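Local coordinates for protein glutamyl endopeptidase (Staphylococcus epidermidis, PDB 6PYM) that probably cuts peptide bonds on the carbonyl side of glutamate, and also of aspartate, as a secreted serine endopeptidase of the S1B family, at residues I129-Y134 and S171-G176; G17-V22 and A141-S146; A115-N120 and N178-I183. The protein carries 1 engineered substitution. One frame throughout, in Å; residues are numbered along the deposited sequence.

Interaction 1 of 3, residues I129-Y134 and S171-G176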
loop_
_atom_site.group_PDB
_atom_site.type_symbol
_atom_site.label_atom_id
_atom_site.label_comp_id
_atom_site.label_asym_id
_atom_site.label_seq_id
_atom_site.Cartn_x
_atom_site.Cartn_y
_atom_site.Cartn_z
ATOM N N ILE A 129 -1.908 -13.940 6.353
ATOM C CA ILE A 129 -1.478 -12.593 6.002
ATOM C C ILE A 129 -2.611 -11.614 6.283
ATOM O O ILE A 129 -3.743 -12.001 6.582
ATOM C CB ILE A 129 -1.047 -12.500 4.524
ATOM C CG1 ILE A 129 -2.202 -12.935 3.621
ATOM C CG2 ILE A 129 0.213 -13.347 4.267
ATOM C CD1 ILE A 129 -2.094 -12.432 2.205
ATOM N N THR A 130 -2.290 -10.325 6.174
ATOM C CA THR A 130 -3.285 -9.266 6.193
ATOM C C THR A 130 -3.059 -8.327 5.019
ATOM O O THR A 130 -1.942 -8.202 4.507
ATOM C CB THR A 130 -3.245 -8.451 7.491
ATOM O OG1 THR A 130 -1.914 -7.963 7.720
ATOM C CG2 THR A 130 -3.691 -9.291 8.678
ATOM N N VAL A 131 -4.134 -7.666 4.596
ATOM C CA VAL A 131 -4.070 -6.555 3.649
ATOM C C VAL A 131 -4.746 -5.382 4.334
ATOM O O VAL A 131 -5.910 -5.490 4.740
ATOM C CB VAL A 131 -4.729 -6.895 2.300
ATOM C CG1 VAL A 131 -4.797 -5.659 1.401
ATOM C CG2 VAL A 131 -3.938 -7.985 1.617
ATOM N N THR A 132 -4.028 -4.273 4.463
ATOM C CA THR A 132 -4.488 -3.168 5.290
ATOM C C THR A 132 -4.429 -1.879 4.490
ATOM O O THR A 132 -3.407 -1.574 3.871
ATOM C CB THR A 132 -3.675 -3.107 6.580
ATOM O OG1 THR A 132 -3.852 -4.356 7.255
ATOM C CG2 THR A 132 -4.132 -1.958 7.486
ATOM N N GLY A 133 -5.531 -1.142 4.491
ATOM C CA GLY A 133 -5.645 0.029 3.650
ATOM C C GLY A 133 -7.020 0.639 3.777
ATOM O O GLY A 133 -7.634 0.549 4.847
ATOM N N TYR A 134 -7.509 1.248 2.698
ATOM C CA TYR A 134 -8.628 2.191 2.747
ATOM C C TYR A 134 -9.739 1.770 1.789
ATOM O O TYR A 134 -9.914 2.365 0.719
ATOM C CB TYR A 134 -8.116 3.610 2.483
ATOM C CG TYR A 134 -7.215 4.089 3.597
ATOM C CD1 TYR A 134 -7.758 4.710 4.709
ATOM C CD2 TYR A 134 -5.837 3.870 3.568
ATOM C CE1 TYR A 134 -6.969 5.116 5.758
ATOM C CE2 TYR A 134 -5.035 4.284 4.615
ATOM C CZ TYR A 134 -5.605 4.912 5.701
ATOM O OH TYR A 134 -4.786 5.323 6.732
ATOM N N SER A 171 -2.729 -1.192 -1.295
ATOM C CA SER A 171 -2.586 -1.525 0.116
ATOM C C SER A 171 -1.425 -2.487 0.322
ATOM O O SER A 171 -1.265 -3.448 -0.441
ATOM C CB SER A 171 -3.832 -2.237 0.634
ATOM O OG SER A 171 -4.973 -1.407 0.717
ATOM N N PRO A 172 -0.648 -2.312 1.387
ATOM C CA PRO A 172 0.373 -3.309 1.702
ATOM C C PRO A 172 -0.246 -4.635 2.119
ATOM O O PRO A 172 -1.269 -4.688 2.814
ATOM C CB PRO A 172 1.143 -2.676 2.863
ATOM C CG PRO A 172 0.174 -1.724 3.478
ATOM C CD PRO A 172 -0.627 -1.180 2.332
ATOM N N VAL A 173 0.409 -5.711 1.690
ATOM C CA VAL A 173 0.137 -7.073 2.126
ATOM C C VAL A 173 1.203 -7.399 3.161
ATOM O O VAL A 173 2.397 -7.364 2.847
ATOM C CB VAL A 173 0.237 -8.057 0.950
ATOM C CG1 VAL A 173 -0.205 -9.449 1.385
ATOM C CG2 VAL A 173 -0.541 -7.567 -0.266
ATOM N N PHE A 174 0.793 -7.684 4.394
ATOM C CA PHE A 174 1.720 -7.926 5.491
ATOM C C PHE A 174 1.736 -9.405 5.856
ATOM O O PHE A 174 0.682 -10.045 5.953
ATOM C CB PHE A 174 1.306 -7.150 6.745
ATOM C CG PHE A 174 1.497 -5.661 6.656
ATOM C CD1 PHE A 174 2.754 -5.093 6.742
ATOM C CD2 PHE A 174 0.401 -4.817 6.537
ATOM C CE1 PHE A 174 2.919 -3.709 6.687
ATOM C CE2 PHE A 174 0.557 -3.435 6.482
ATOM C CZ PHE A 174 1.818 -2.882 6.563
ATOM N N ASN A 175 2.938 -9.937 6.103
ATOM C CA ASN A 175 3.050 -11.250 6.725
ATOM C C ASN A 175 2.897 -11.144 8.245
ATOM O O ASN A 175 2.625 -10.075 8.805
ATOM C CB ASN A 175 4.340 -11.958 6.304
ATOM C CG ASN A 175 5.602 -11.252 6.781
ATOM O OD1 ASN A 175 5.564 -10.425 7.693
ATOM N ND2 ASN A 175 6.735 -11.598 6.170
ATOM N N GLY A 176 3.068 -12.281 8.929
ATOM C CA GLY A 176 2.916 -12.329 10.373
ATOM C C GLY A 176 3.962 -11.540 11.129
ATOM O O GLY A 176 3.730 -11.174 12.287
HETATM O O HOH W 1 -0.247 -9.704 9.076
#

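Interaction 2 of 3, residues G17-V22 and A141-S146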
loop_
_atom_site.group_PDB
_atom_site.type_symbol
_atom_site.label_atom_id
_atom_site.label_comp_id
_atom_site.label_asym_id
_atom_site.label_seq_id
_atom_site.Cartn_x
_atom_site.Cartn_y
_atom_site.Cartn_z
ATOM N N GLY A 17 2.525 1.095 15.877
ATOM C CA GLY A 17 2.963 -0.181 15.330
ATOM C C GLY A 17 3.183 -0.107 13.833
ATOM O O GLY A 17 3.628 0.912 13.298
ATOM N N HIS A 18 2.854 -1.195 13.139
ATOM C CA HIS A 18 3.083 -1.245 11.700
ATOM C C HIS A 18 2.038 -0.479 10.895
ATOM O O HIS A 18 2.188 -0.357 9.672
ATOM C CB HIS A 18 3.216 -2.695 11.214
ATOM C CG HIS A 18 1.920 -3.446 11.115
ATOM N ND1 HIS A 18 1.238 -3.932 12.213
ATOM C CD2 HIS A 18 1.208 -3.832 10.032
ATOM C CE1 HIS A 18 0.155 -4.571 11.809
ATOM N NE2 HIS A 18 0.119 -4.533 10.488
ATOM N N TYR A 19 1.003 0.054 11.542
ATOM C CA TYR A 19 -0.062 0.740 10.825
ATOM C C TYR A 19 0.320 2.141 10.384
ATOM O O TYR A 19 -0.295 2.663 9.446
ATOM C CB TYR A 19 -1.317 0.804 11.695
ATOM C CG TYR A 19 -1.820 -0.569 12.052
ATOM C CD1 TYR A 19 -2.398 -1.383 11.086
ATOM C CD2 TYR A 19 -1.692 -1.067 13.340
ATOM C CE1 TYR A 19 -2.852 -2.645 11.391
ATOM C CE2 TYR A 19 -2.141 -2.336 13.661
ATOM C CZ TYR A 19 -2.715 -3.125 12.680
ATOM O OH TYR A 19 -3.155 -4.395 13.010
ATOM N N ASP A 20 1.330 2.752 11.013
ATOM C CA ASP A 20 1.613 4.154 10.724
ATOM C C ASP A 20 1.956 4.380 9.256
ATOM O O ASP A 20 1.604 5.418 8.689
ATOM C CB ASP A 20 2.686 4.738 11.655
ATOM C CG ASP A 20 4.036 4.021 11.573
ATOM O OD1 ASP A 20 4.140 2.906 11.013
ATOM O OD2 ASP A 20 5.020 4.588 12.123
ATOM N N ALA A 21 2.639 3.424 8.628
ATOM C CA ALA A 21 3.069 3.578 7.245
ATOM C C ALA A 21 1.935 3.382 6.248
ATOM O O ALA A 21 2.080 3.764 5.080
ATOM C CB ALA A 21 4.209 2.604 6.941
ATOM N N VAL A 22 0.836 2.760 6.667
ATOM C CA VAL A 22 -0.316 2.586 5.791
ATOM C C VAL A 22 -0.909 3.954 5.473
ATOM O O VAL A 22 -1.137 4.768 6.382
ATOM C CB VAL A 22 -1.343 1.652 6.453
ATOM C CG1 VAL A 22 -2.554 1.457 5.553
ATOM C CG2 VAL A 22 -0.703 0.310 6.801
ATOM N N ALA A 141 -11.358 7.512 4.198
ATOM C CA ALA A 141 -10.102 7.632 4.929
ATOM C C ALA A 141 -10.078 6.847 6.233
ATOM O O ALA A 141 -9.281 7.160 7.123
ATOM C CB ALA A 141 -9.693 9.095 5.145
ATOM N N THR A 142 -10.917 5.818 6.368
ATOM C CA THR A 142 -10.823 4.903 7.494
ATOM C C THR A 142 -10.006 3.673 7.112
ATOM O O THR A 142 -10.137 3.138 6.004
ATOM C CB THR A 142 -12.193 4.497 8.057
ATOM O OG1 THR A 142 -12.993 3.835 7.054
ATOM C CG2 THR A 142 -12.939 5.721 8.603
ATOM N N MET A 143 -9.147 3.246 8.031
ATOM C CA MET A 143 -8.199 2.168 7.778
ATOM C C MET A 143 -8.779 0.846 8.268
ATOM O O MET A 143 -9.290 0.770 9.395
ATOM C CB MET A 143 -6.883 2.466 8.496
ATOM C CG MET A 143 -5.791 1.469 8.163
ATOM S SD MET A 143 -4.310 1.565 9.194
ATOM C CE MET A 143 -3.714 3.224 8.840
ATOM N N TRP A 144 -8.701 -0.187 7.424
ATOM C CA TRP A 144 -9.261 -1.497 7.720
ATOM C C TRP A 144 -8.236 -2.568 7.397
ATOM O O TRP A 144 -7.534 -2.492 6.381
ATOM C CB TRP A 144 -10.560 -1.764 6.915
ATOM C CG TRP A 144 -11.630 -0.822 7.300
ATOM C CD1 TRP A 144 -11.687 0.508 7.014
ATOM C CD2 TRP A 144 -12.785 -1.115 8.092
ATOM N NE1 TRP A 144 -12.805 1.074 7.591
ATOM C CE2 TRP A 144 -13.491 0.095 8.259
ATOM C CE3 TRP A 144 -13.290 -2.279 8.681
ATOM C CZ2 TRP A 144 -14.689 0.168 8.976
ATOM C CZ3 TRP A 144 -14.467 -2.198 9.404
ATOM C CH2 TRP A 144 -15.154 -0.985 9.536
ATOM N N GLU A 145 -8.167 -3.578 8.250
ATOM C CA GLU A 145 -7.299 -4.731 8.084
ATOM C C GLU A 145 -8.149 -5.938 7.710
ATOM O O GLU A 145 -9.124 -6.261 8.404
ATOM C CB GLU A 145 -6.586 -5.001 9.403
ATOM C CG GLU A 145 -5.739 -6.241 9.443
ATOM C CD GLU A 145 -5.026 -6.375 10.775
ATOM O OE1 GLU A 145 -5.635 -6.912 11.731
ATOM O OE2 GLU A 145 -3.877 -5.902 10.887
ATOM N N SER A 146 -7.777 -6.608 6.626
ATOM C CA SER A 146 -8.468 -7.790 6.126
ATOM C C SER A 146 -7.562 -9.002 6.284
ATOM O O SER A 146 -6.382 -8.945 5.928
ATOM C CB SER A 146 -8.823 -7.582 4.656
ATOM O OG SER A 146 -9.551 -8.699 4.180
HETATM O O HOH W 2 -2.042 -5.508 8.990
#

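Interaction 3 of 3, residues A115-N120 and N178-I183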
loop_
_atom_site.group_PDB
_atom_site.type_symbol
_atom_site.label_atom_id
_atom_site.label_comp_id
_atom_site.label_asym_id
_atom_site.label_seq_id
_atom_site.Cartn_x
_atom_site.Cartn_y
_atom_site.Cartn_z
ATOM N N ALA A 115 7.866 1.259 6.339
ATOM C CA ALA A 115 7.574 -0.153 6.512
ATOM C C ALA A 115 8.791 -1.002 6.182
ATOM O O ALA A 115 9.640 -0.628 5.368
ATOM C CB ALA A 115 6.422 -0.560 5.600
ATOM N N THR A 116 8.879 -2.149 6.844
ATOM C CA THR A 116 9.879 -3.150 6.504
ATOM C C THR A 116 9.353 -4.011 5.367
ATOM O O THR A 116 8.219 -4.496 5.424
ATOM C CB THR A 116 10.157 -4.034 7.722
ATOM O OG1 THR A 116 10.634 -3.229 8.809
ATOM C CG2 THR A 116 11.201 -5.095 7.390
ATOM N N ILE A 117 10.170 -4.191 4.337
ATOM C CA ILE A 117 9.858 -5.051 3.202
ATOM C C ILE A 117 10.384 -6.446 3.496
ATOM O O ILE A 117 11.512 -6.603 3.985
ATOM C CB ILE A 117 10.535 -4.502 1.933
ATOM C CG1 ILE A 117 10.212 -3.020 1.715
ATOM C CG2 ILE A 117 10.190 -5.369 0.728
ATOM C CD1 ILE A 117 8.741 -2.712 1.550
ATOM N N SER A 118 9.604 -7.468 3.165
ATOM C CA SER A 118 10.095 -8.836 3.280
ATOM C C SER A 118 10.996 -9.196 2.104
ATOM O O SER A 118 10.731 -8.830 0.958
ATOM C CB SER A 118 8.919 -9.807 3.313
ATOM O OG SER A 118 9.374 -11.146 3.407
ATOM N N SER A 119 12.068 -9.939 2.401
ATOM C CA SER A 119 12.855 -10.573 1.353
ATOM C C SER A 119 12.062 -11.653 0.633
ATOM O O SER A 119 12.451 -12.067 -0.465
ATOM C CB SER A 119 14.095 -11.219 1.963
ATOM O OG SER A 119 13.720 -12.360 2.716
ATOM N N ASN A 120 10.965 -12.115 1.239
ATOM C CA ASN A 120 10.082 -13.137 0.688
ATOM C C ASN A 120 10.743 -14.507 0.577
ATOM O O ASN A 120 10.211 -15.400 -0.081
ATOM C CB ASN A 120 9.404 -12.694 -0.615
ATOM C CG ASN A 120 8.155 -11.870 -0.360
ATOM O OD1 ASN A 120 7.332 -12.236 0.474
ATOM N ND2 ASN A 120 8.014 -10.753 -1.061
ATOM N N ASN A 178 4.748 -8.603 10.173
ATOM C CA ASN A 178 4.408 -7.226 9.825
ATOM C C ASN A 178 5.375 -6.633 8.815
ATOM O O ASN A 178 5.633 -5.428 8.822
ATOM C CB ASN A 178 4.231 -6.341 11.055
ATOM C CG ASN A 178 3.032 -6.746 11.874
ATOM O OD1 ASN A 178 2.022 -7.173 11.323
ATOM N ND2 ASN A 178 3.129 -6.605 13.189
ATOM N N GLN A 179 5.887 -7.478 7.933
ATOM C CA GLN A 179 6.693 -7.062 6.800
ATOM C C GLN A 179 5.847 -7.098 5.535
ATOM O O GLN A 179 4.964 -7.945 5.387
ATOM C CB GLN A 179 7.877 -8.011 6.619
ATOM C CG GLN A 179 8.703 -8.203 7.882
ATOM C CD GLN A 179 9.640 -9.391 7.786
ATOM O OE1 GLN A 179 9.387 -10.340 7.042
ATOM N NE2 GLN A 179 10.744 -9.343 8.541
ATOM N N VAL A 180 6.147 -6.189 4.614
ATOM C CA VAL A 180 5.388 -6.085 3.369
ATOM C C VAL A 180 5.890 -7.134 2.384
ATOM O O VAL A 180 7.051 -7.095 1.963
ATOM C CB VAL A 180 5.500 -4.675 2.772
ATOM C CG1 VAL A 180 4.680 -4.567 1.488
ATOM C CG2 VAL A 180 5.080 -3.616 3.776
ATOM N N ILE A 181 5.008 -8.061 2.006
ATOM C CA ILE A 181 5.339 -9.097 1.035
ATOM C C ILE A 181 4.839 -8.760 -0.364
ATOM O O ILE A 181 5.319 -9.357 -1.343
ATOM C CB ILE A 181 4.805 -10.480 1.476
ATOM C CG1 ILE A 181 3.273 -10.503 1.511
ATOM C CG2 ILE A 181 5.419 -10.894 2.813
ATOM C CD1 ILE A 181 2.700 -11.887 1.802
ATOM N N GLY A 182 3.884 -7.841 -0.487
ATOM C CA GLY A 182 3.305 -7.490 -1.771
ATOM C C GLY A 182 2.503 -6.215 -1.652
ATOM O O GLY A 182 2.306 -5.682 -0.556
ATOM N N ILE A 183 2.049 -5.729 -2.806
ATOM C CA ILE A 183 1.225 -4.525 -2.898
ATOM C C ILE A 183 -0.064 -4.924 -3.608
ATOM O O ILE A 183 -0.043 -5.274 -4.796
ATOM C CB ILE A 183 1.950 -3.387 -3.633
ATOM C CG1 ILE A 183 3.257 -3.003 -2.913
ATOM C CG2 ILE A 183 1.030 -2.183 -3.816
ATOM C CD1 ILE A 183 3.072 -2.430 -1.511
HETATM O O HOH W 3 6.500 -2.845 8.411
HETATM O O HOH W 4 11.049 -11.641 5.511
#

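Interaction 1 of 3, residues I129-Y134 and S171-G176
Thr130 and Phe174 form a hydrogen-bonded pair in an antiparallel strand contact, where 129-133 runs beside the short strand 172-174 in the second, C-terminal beta-barrel of a chymotrypsin-like fold. Thr130 N donates to Phe174 O (3.0 Å), and Phe174 N returns the bond to Thr130 O (2.8 Å). A third bond, from Thr132 N to Pro172 O at 3.2 Å, extends the pairing toward Ser171. Val131 and Val173 make the adjoining non-hydrogen-bonded pair: Val131 CG2 meets Val173 CG2 at 3.9 Å, while Ile129 CD1 packs on the other branch, Val173 CG1, at 3.6 Å.

The opposite face belongs to Thr130 and Phe174. With chi1 at 54°, Thr130 OG1 sits between its own N and carbonyl carbon, 3.5 Å from Phe174 CB and at the edge of the phenyl ring. The same hydroxyl is bonded to a water that donates to Asn175 O, so a solvent bridge continues the contact past the last direct bond. At the other end Ser171 OG lies 3.3 Å from Gly133 CA and is bonded to O of Asn168, next in sequence to Ala169, which is engineered at the predicted serine position of the charge relay. Strand 143-154 flanks 129-133 on its far edge, strand 180-188 pairs with 172-174, and Tyr160 of strand 157-160 packs on Val131 and Val173.

Interaction 2 of 3, residues G17-V22 and A141-S146
Tyr19 to Val22 is a type I beta turn, closed by Val22 N to Tyr19 O at 3.0 Å, and it meets segment 141-146, on strand 143-154, through side chains, the nearest CA atoms, those of Val22 and Met143, being 8.1 Å apart. Met143 reaches out almost straight and then bends at its thioether (chi3 -62°), which tucks CE 3.5 Å from Tyr19 O and 3.7 Å from Val22 CB. Its SD rests 4.0 Å from Tyr19 CB, oblique to the phenol ring in a Met-aromatic contact.

Beyond the methionine, Tyr19 OH donates to Glu145 OE2 at 2.7 Å. The oxygen lies at the edge of the phenol ring, yet the hydroxyl comes in from above the carboxylate plane, and the two flat groups are turned 43° apart. A water gives OE2 a second bond and links it to His18 NE2, so two donors grip this one oxygen. His18 CE1 lies over one face of the Tyr19 ring, offset toward its rim.

The turn belongs to the connection from strand 8-11 to strand 22-27 of the first barrel; strand 143-154 lies between strands 8-11 and 128-133 in the second, and His18 also meets Phe174 of strand 172-174 edge-to-face.

Interaction 3 of 3, residues A115-N120 and N178-I183
Thr116 and Ile117 run alongside Gln179 and Val180 at a slant, the end-to-end directions of 115-120 and 178-181 being 53° apart, and the two backbones join in a single bridge between Ile117 and Val180. Val180 uses both its polar backbone atoms: its N donates to Thr116 O at 2.8 Å, within the carbonyl plane, and its O accepts from Ser118 N at 2.8 Å, the donor standing well above the carbonyl plane. A water bonded to Thr116 N and Asn178 O adds an indirect link at one end.

Around the bridge the side chains are mostly apolar. Val180 CG2 touches Ala115 CB at 3.8 Å, and although the CB of Ile117 points away from Val180, its CD1 swings back to 4.0 Å from Val180 CB. Segment 115-120 is part of the connection between the two barrels of the chymotrypsin-like fold, downstream of helix 108-111, while 178-183 leads into strand 180-188 of the second barrel. Ala115 bonds through its backbone to Val40 of the first barrel, and Ile117 likewise to Asn214 and Gln216 near the C terminus.

Farther along, Ser118 OG accepts from Asn120 N at 2.9 Å, an ST turn made possible by chi1 of 179°, which swings the hydroxyl to the side of its carbonyl carbon and away from its own N. The hydroxyl then donates to a water that donates to Gln179 OE1, bridging two oxygens 3.7 Å apart. Past this turn Asn120 lies across Ile181 at about a right angle. Its ND2 donates to Ile181 O at 3.0 Å and also to Ile198 O, while OD1 is bonded to Thr123 OG1 and sits 3.2 Å from Ile181 CB.

How the interactions relate
From the N terminus, 17-22 comes first and waits until 141-146 for its partner, so interaction 2 closes a long loop taking in nearly all of the first barrel and strand 128-133. Segment 115-120 follows inside that loop but meets 178-183 only after it has closed, so interactions 2 and 3 cross. Interaction 1, from 129-134 to 171-176, nests inside interaction 3 and also crosses interaction 2. In the second barrel's sheet, 143-154, 128-133, 172-174 and 180-188 lie side by side, joining all three contacts through backbone bonds such as Val131 O to Ser146 N and Val173 O to Ile181 N. Interactions 2 and 3 fasten inter-strand connections onto that sheet, with His18 and Asn178 touching between them.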